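Local coordinates for uncharacterized protein AF_1382 (Archaeoglobus fulgidus DSM 4304, PDB 2QVO) that is of unknown function but has a winged-helix fold and may bind DNA, perhaps as a transcriptional regulator, at residues Phe10-Lys13 against Ala14-Leu18; Ile33-Ile36 against Ala37-Asn41; Val40-Pro43 against His44-Trp48. All blocks are in the same frame, centred on the assembly; numbering follows the deposited sequence.

How the contacts relate
All three contacts are local and near the surface, each with a single buried residue, and they come from three successive helices of the winged-helix fold. Contact 1 is the first turn of helix 12-26, where regular backbone bonds are joined by a charged cluster of side chains. Contact 2 spans helix 33-39 and its end; there a lysine chain lies on a tyrosine ring and carbonyls are shared between donors. Contact 3 takes up the chain at V40 and N41, which it shares with contact 2, and starts helix 44-56, through one carbonyl and the packing of V40, S42 and P43 on Y46 and V47. I17 packs on I36, and I36 on V47, joining all three.

Contact 1 of 3, residues Phe10-Lys13 against Ala14-Leu18; sequences FKEK and ALEIL
K11 O receives L15 N at 2.9 Å, and this is the bond that starts helix 12-26. K11 holds the N-cap position, and F10 before it is still extended. The next two rungs of the backbone ladder follow: E16 N reaches E12 O at 3.0 Å, and I17 N reaches K13 O at 3.2 Å.

On one flank F10 rests its CB against L15 CD2 at 4.3 Å, and both side chains go on to touch I84 of helix 75-90. The neighbouring strip of the helix surface is charged. E12 and E16 run side by side in the same direction, with OE1 of E12 and OE2 of E16 3.7 Å apart and their carboxylate planes turned 86° to each other. E12 gets there with CG wedged between its backbone N and carbonyl carbon (chi1 52°), bending again at chi2. K13, bent at chi2 and chi4, curls back so that its NZ forms a salt bridge to E12 OE2 at 2.8 Å, though the hydrogen bond within it is weak.

Two carboxylates this close would repel if both are charged; the K13 ammonium, bound to E12 and with NZ 4.9 Å from E16 OE2, may offset part of that repulsion on this outer face of the helix.

Contact 2 of 3, residues Ile33-Ile36 against Ala37-Asn41; sequences IQYI and ASKVN
K39 folds back onto Y35, one turn earlier in helix 33-39, the first helix of the helix-turn-helix in this winged-helix fold. K39 CB lies 3.6 Å from I36 O. CG, set beside the backbone N (chi1 -72°), lies over one face of the Y35 ring in a CH-pi contact, 3.9 Å from the centroid and displaced toward the rim on the CZ side. A second bend at chi2 (-73°) carries CD past the phenol, 3.7 Å from Y35 OH. CE then comes back to the ring, 3.5 Å from Y35 CE1, so the aliphatic chain runs obliquely across the tyrosine and its ammonium end lies beyond these carbons. Y35 itself reaches T20 and E24 of helix 12-26.

The backbone below is regular at first, with A37 N bonded to I33 O and S38 N to Q34 O, and then the helix tightens. I36 O takes two donors: V40 N nearly in line with the C=O bond, and K39 N, which sits well above the carbonyl plane. On the inner side I36 CG2 packs on V40 CG1 at 4.3 Å, and I36 goes on to I21 and I71.

Y35 O has a side-chain partner besides its weak bond from K39 N: the hydroxyl of S38 donates to it, OG to O 2.8 Å, in the carbonyl plane and on a lone pair.

Contact 3 of 3, residues Val40-Pro43 against His44-Trp48; sequences VNSP and HSYVW
P43 and V47 meet at the start of a helix: this is the N-terminal end of helix 44-56, reached through the turn of a helix-turn-helix. In winged-helix proteins the helix in this place is usually the DNA-recognition helix, and it may be so here. P43 stands at the N-cap position, its backbone still extended (psi 156°) before H44 turns helical. Its carbonyl starts the helix: V47 N lies 3.2 Å from P43 O and points almost straight at it, while Y46 N adds a weak bond to the same oxygen at 3.0 Å with a poorer angle.

The side chains of S42, P43, Y46 and V47 pack together beside this turn. S42 has OG beside its own backbone N (chi1 -78°), which puts the hydroxyl close against the Y46 ring, 3.1 Å from CD2 and further from CE2. With CG anti to its N (chi1 -172°), Y46 brings the CD2 side of its ring up to that hydroxyl; its CB packs on the proline ring, 4.0 Å from P43 CD. S42 CB sits 3.9 Å from V47 CG2. That same methyl also receives V40 CG2, at 4.0 Å, so V40 and S42 both pack on one methyl of V47.

Around this turn, K13 of helix 12-26 lies against both S42 and Y46. On the side of helix 33-39, A37 packs against H44, and I33 and I36 against V47; I33 continues to I71 on strand 68-73 of the wing.

Contact 1 of 3, residues Phe10-Lys13 against Ala14-Leu18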
# COMPACT_ATOMS: atom_id res chain seq x y z
N PHE A 10 2.90 -14.22 3.97
CA PHE A 10 2.88 -13.01 3.14
C PHE A 10 4.22 -12.64 2.52
O PHE A 10 5.28 -12.92 3.08
CB PHE A 10 2.38 -11.83 3.97
CG PHE A 10 0.94 -11.93 4.37
CD1 PHE A 10 -0.07 -11.59 3.48
CD2 PHE A 10 0.59 -12.37 5.65
CE1 PHE A 10 -1.41 -11.69 3.85
CE2 PHE A 10 -0.75 -12.47 6.02
CZ PHE A 10 -1.74 -12.13 5.13
N LYS A 11 4.14 -12.02 1.36
CA LYS A 11 5.24 -11.25 0.79
C LYS A 11 5.33 -9.95 1.61
O LYS A 11 4.52 -9.03 1.42
CB LYS A 11 4.98 -10.95 -0.68
CG LYS A 11 4.76 -12.19 -1.59
CD LYS A 11 6.08 -12.87 -1.97
CE LYS A 11 5.87 -14.28 -2.56
NZ LYS A 11 5.11 -14.27 -3.85
N GLU A 12 6.31 -9.89 2.50
CA GLU A 12 6.42 -8.84 3.52
C GLU A 12 6.53 -7.42 2.94
O GLU A 12 5.91 -6.50 3.47
CB GLU A 12 7.57 -9.11 4.48
CG GLU A 12 8.92 -9.38 3.80
CD GLU A 12 10.12 -8.91 4.61
OE1 GLU A 12 9.92 -8.24 5.65
OE2 GLU A 12 11.26 -9.19 4.19
N LYS A 13 7.28 -7.26 1.86
CA LYS A 13 7.46 -5.94 1.25
C LYS A 13 6.16 -5.41 0.64
O LYS A 13 5.78 -4.27 0.88
CB LYS A 13 8.61 -5.94 0.24
CG LYS A 13 10.00 -6.19 0.87
CD LYS A 13 10.34 -5.17 1.97
CE LYS A 13 11.76 -5.35 2.52
NZ LYS A 13 11.88 -6.51 3.47
N ALA A 14 5.45 -6.26 -0.12
CA ALA A 14 4.17 -5.88 -0.72
C ALA A 14 3.11 -5.63 0.35
O ALA A 14 2.30 -4.69 0.23
CB ALA A 14 3.69 -6.94 -1.71
N LEU A 15 3.12 -6.46 1.39
CA LEU A 15 2.21 -6.29 2.54
C LEU A 15 2.39 -4.93 3.22
O LEU A 15 1.40 -4.21 3.45
CB LEU A 15 2.43 -7.39 3.58
CG LEU A 15 1.65 -7.15 4.87
CD1 LEU A 15 0.18 -7.40 4.63
CD2 LEU A 15 2.17 -8.00 6.02
N GLU A 16 3.64 -4.60 3.55
CA GLU A 16 3.97 -3.34 4.23
C GLU A 16 3.51 -2.14 3.41
O GLU A 16 3.03 -1.16 3.98
CB GLU A 16 5.48 -3.22 4.49
CG GLU A 16 6.01 -4.03 5.67
CD GLU A 16 7.54 -4.07 5.70
OE1 GLU A 16 8.19 -3.12 5.18
OE2 GLU A 16 8.09 -5.06 6.23
N ILE A 17 3.66 -2.21 2.09
CA ILE A 17 3.21 -1.13 1.21
C ILE A 17 1.68 -0.98 1.27
O ILE A 17 1.15 0.13 1.47
CB ILE A 17 3.75 -1.32 -0.24
CG1 ILE A 17 5.28 -1.15 -0.22
CG2 ILE A 17 3.13 -0.31 -1.21
CD1 ILE A 17 6.00 -1.80 -1.39
N LEU A 18 0.98 -2.10 1.13
CA LEU A 18 -0.46 -2.09 1.18
C LEU A 18 -1.01 -1.54 2.49
O LEU A 18 -1.95 -0.73 2.47
CB LEU A 18 -1.01 -3.52 0.97
CG LEU A 18 -2.53 -3.59 0.92
CD1 LEU A 18 -3.09 -2.81 -0.27
CD2 LEU A 18 -2.99 -5.08 0.89

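Contact 2 of 3, residues Ile33-Ile36 against Ala37-Asn41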
# COMPACT_ATOMS: atom_id res chain seq x y z
N ILE A 33 3.64 8.61 -2.78
CA ILE A 33 4.59 7.51 -2.97
C ILE A 33 5.85 7.72 -2.15
O ILE A 33 6.40 6.75 -1.63
CB ILE A 33 4.92 7.27 -4.47
CG1 ILE A 33 5.35 5.81 -4.68
CG2 ILE A 33 5.93 8.28 -4.99
CD1 ILE A 33 4.98 5.21 -6.04
N GLN A 34 6.28 8.98 -2.00
CA GLN A 34 7.45 9.37 -1.22
C GLN A 34 7.29 8.99 0.26
O GLN A 34 8.22 8.50 0.89
CB GLN A 34 7.70 10.89 -1.34
CG GLN A 34 7.89 11.42 -2.77
CD GLN A 34 6.60 11.57 -3.58
OE1 GLN A 34 5.51 11.64 -3.03
NE2 GLN A 34 6.74 11.64 -4.91
N TYR A 35 6.09 9.22 0.80
CA TYR A 35 5.78 8.85 2.17
C TYR A 35 5.81 7.33 2.40
O TYR A 35 6.38 6.85 3.39
CB TYR A 35 4.42 9.42 2.60
CG TYR A 35 3.90 8.79 3.87
CD1 TYR A 35 4.32 9.25 5.12
CD2 TYR A 35 3.02 7.71 3.83
CE1 TYR A 35 3.84 8.67 6.29
CE2 TYR A 35 2.55 7.12 4.99
CZ TYR A 35 2.97 7.60 6.21
OH TYR A 35 2.49 7.00 7.36
N ILE A 36 5.20 6.57 1.49
CA ILE A 36 5.23 5.10 1.59
C ILE A 36 6.67 4.63 1.68
O ILE A 36 7.02 3.82 2.54
CB ILE A 36 4.52 4.41 0.41
CG1 ILE A 36 3.04 4.82 0.35
CG2 ILE A 36 4.61 2.88 0.54
CD1 ILE A 36 2.38 4.46 -0.99
N ALA A 37 7.51 5.17 0.79
CA ALA A 37 8.94 4.90 0.78
C ALA A 37 9.61 5.22 2.12
O ALA A 37 10.44 4.45 2.56
CB ALA A 37 9.63 5.67 -0.34
N SER A 38 9.24 6.33 2.76
CA SER A 38 9.83 6.71 4.08
C SER A 38 9.49 5.69 5.18
O SER A 38 10.26 5.51 6.12
CB SER A 38 9.42 8.12 4.52
OG SER A 38 8.13 8.16 5.14
N LYS A 39 8.34 5.04 5.03
CA LYS A 39 7.79 4.12 6.03
C LYS A 39 8.20 2.66 5.88
O LYS A 39 8.25 1.92 6.86
CB LYS A 39 6.26 4.20 6.01
CG LYS A 39 5.69 5.47 6.57
CD LYS A 39 5.81 5.50 8.09
CE LYS A 39 5.81 6.92 8.58
NZ LYS A 39 6.47 7.07 9.91
N VAL A 40 8.44 2.22 4.65
CA VAL A 40 8.74 0.81 4.41
C VAL A 40 10.25 0.61 4.20
O VAL A 40 11.01 1.57 4.14
CB VAL A 40 7.90 0.20 3.25
CG1 VAL A 40 6.40 0.37 3.52
CG2 VAL A 40 8.27 0.83 1.92
N ASN A 41 10.68 -0.64 4.10
CA ASN A 41 12.09 -0.93 3.85
C ASN A 41 12.35 -1.33 2.40
O ASN A 41 12.88 -2.42 2.13
CB ASN A 41 12.62 -1.98 4.83
CG ASN A 41 13.01 -1.38 6.17

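Contact 3 of 3, residues Val40-Pro43 against His44-Trp48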
# COMPACT_ATOMS: atom_id res chain seq x y z
N VAL A 40 8.44 2.22 4.65
CA VAL A 40 8.74 0.81 4.41
C VAL A 40 10.25 0.61 4.20
O VAL A 40 11.01 1.57 4.14
CB VAL A 40 7.90 0.20 3.25
CG1 VAL A 40 6.40 0.37 3.52
CG2 VAL A 40 8.27 0.83 1.92
N ASN A 41 10.68 -0.64 4.10
CA ASN A 41 12.09 -0.93 3.85
C ASN A 41 12.35 -1.33 2.40
O ASN A 41 12.88 -2.42 2.13
CB ASN A 41 12.62 -1.98 4.83
CG ASN A 41 13.01 -1.38 6.17
N SER A 42 11.96 -0.45 1.47
CA SER A 42 12.17 -0.63 0.05
C SER A 42 12.65 0.68 -0.58
O SER A 42 12.23 1.77 -0.17
CB SER A 42 10.88 -1.07 -0.64
OG SER A 42 10.61 -2.45 -0.44
N PRO A 43 13.51 0.58 -1.61
CA PRO A 43 13.90 1.76 -2.39
C PRO A 43 12.70 2.30 -3.17
O PRO A 43 11.76 1.57 -3.44
CB PRO A 43 14.93 1.20 -3.37
CG PRO A 43 15.36 -0.10 -2.82
CD PRO A 43 14.17 -0.64 -2.09
N HIS A 44 12.73 3.58 -3.52
CA HIS A 44 11.64 4.20 -4.28
C HIS A 44 11.23 3.40 -5.51
O HIS A 44 10.04 3.24 -5.77
CB HIS A 44 12.02 5.62 -4.73
CG HIS A 44 12.29 6.55 -3.60
ND1 HIS A 44 12.14 6.40 -2.26
CD2 HIS A 44 12.79 7.82 -3.79
CE1 HIS A 44 12.53 7.58 -1.67
NE2 HIS A 44 12.91 8.42 -2.61
N SER A 45 12.20 2.87 -6.26
CA SER A 45 11.90 2.12 -7.49
C SER A 45 11.10 0.84 -7.24
O SER A 45 10.25 0.46 -8.05
CB SER A 45 13.18 1.73 -8.23
OG SER A 45 14.01 0.98 -7.37
N TYR A 46 11.40 0.17 -6.12
CA TYR A 46 10.64 -1.02 -5.75
C TYR A 46 9.20 -0.70 -5.33
O TYR A 46 8.27 -1.39 -5.73
CB TYR A 46 11.33 -1.81 -4.64
CG TYR A 46 10.65 -3.13 -4.39
CD1 TYR A 46 10.84 -4.19 -5.27
CD2 TYR A 46 9.79 -3.32 -3.31
CE1 TYR A 46 10.23 -5.41 -5.06
CE2 TYR A 46 9.16 -4.54 -3.09
CZ TYR A 46 9.39 -5.58 -3.98
OH TYR A 46 8.79 -6.81 -3.80
N VAL A 47 9.04 0.34 -4.52
CA VAL A 47 7.71 0.83 -4.18
C VAL A 47 6.89 1.13 -5.45
O VAL A 47 5.73 0.70 -5.59
CB VAL A 47 7.80 2.07 -3.26
CG1 VAL A 47 6.42 2.68 -2.99
CG2 VAL A 47 8.48 1.68 -1.95
N TRP A 48 7.52 1.83 -6.39
CA TRP A 48 6.90 2.15 -7.67
C TRP A 48 6.42 0.87 -8.38
O TRP A 48 5.27 0.80 -8.81
CB TRP A 48 7.89 2.93 -8.53
CG TRP A 48 7.31 3.52 -9.78
CD1 TRP A 48 6.63 4.70 -9.90
CD2 TRP A 48 7.39 2.96 -11.10
NE1 TRP A 48 6.27 4.91 -11.21
CE2 TRP A 48 6.72 3.86 -11.97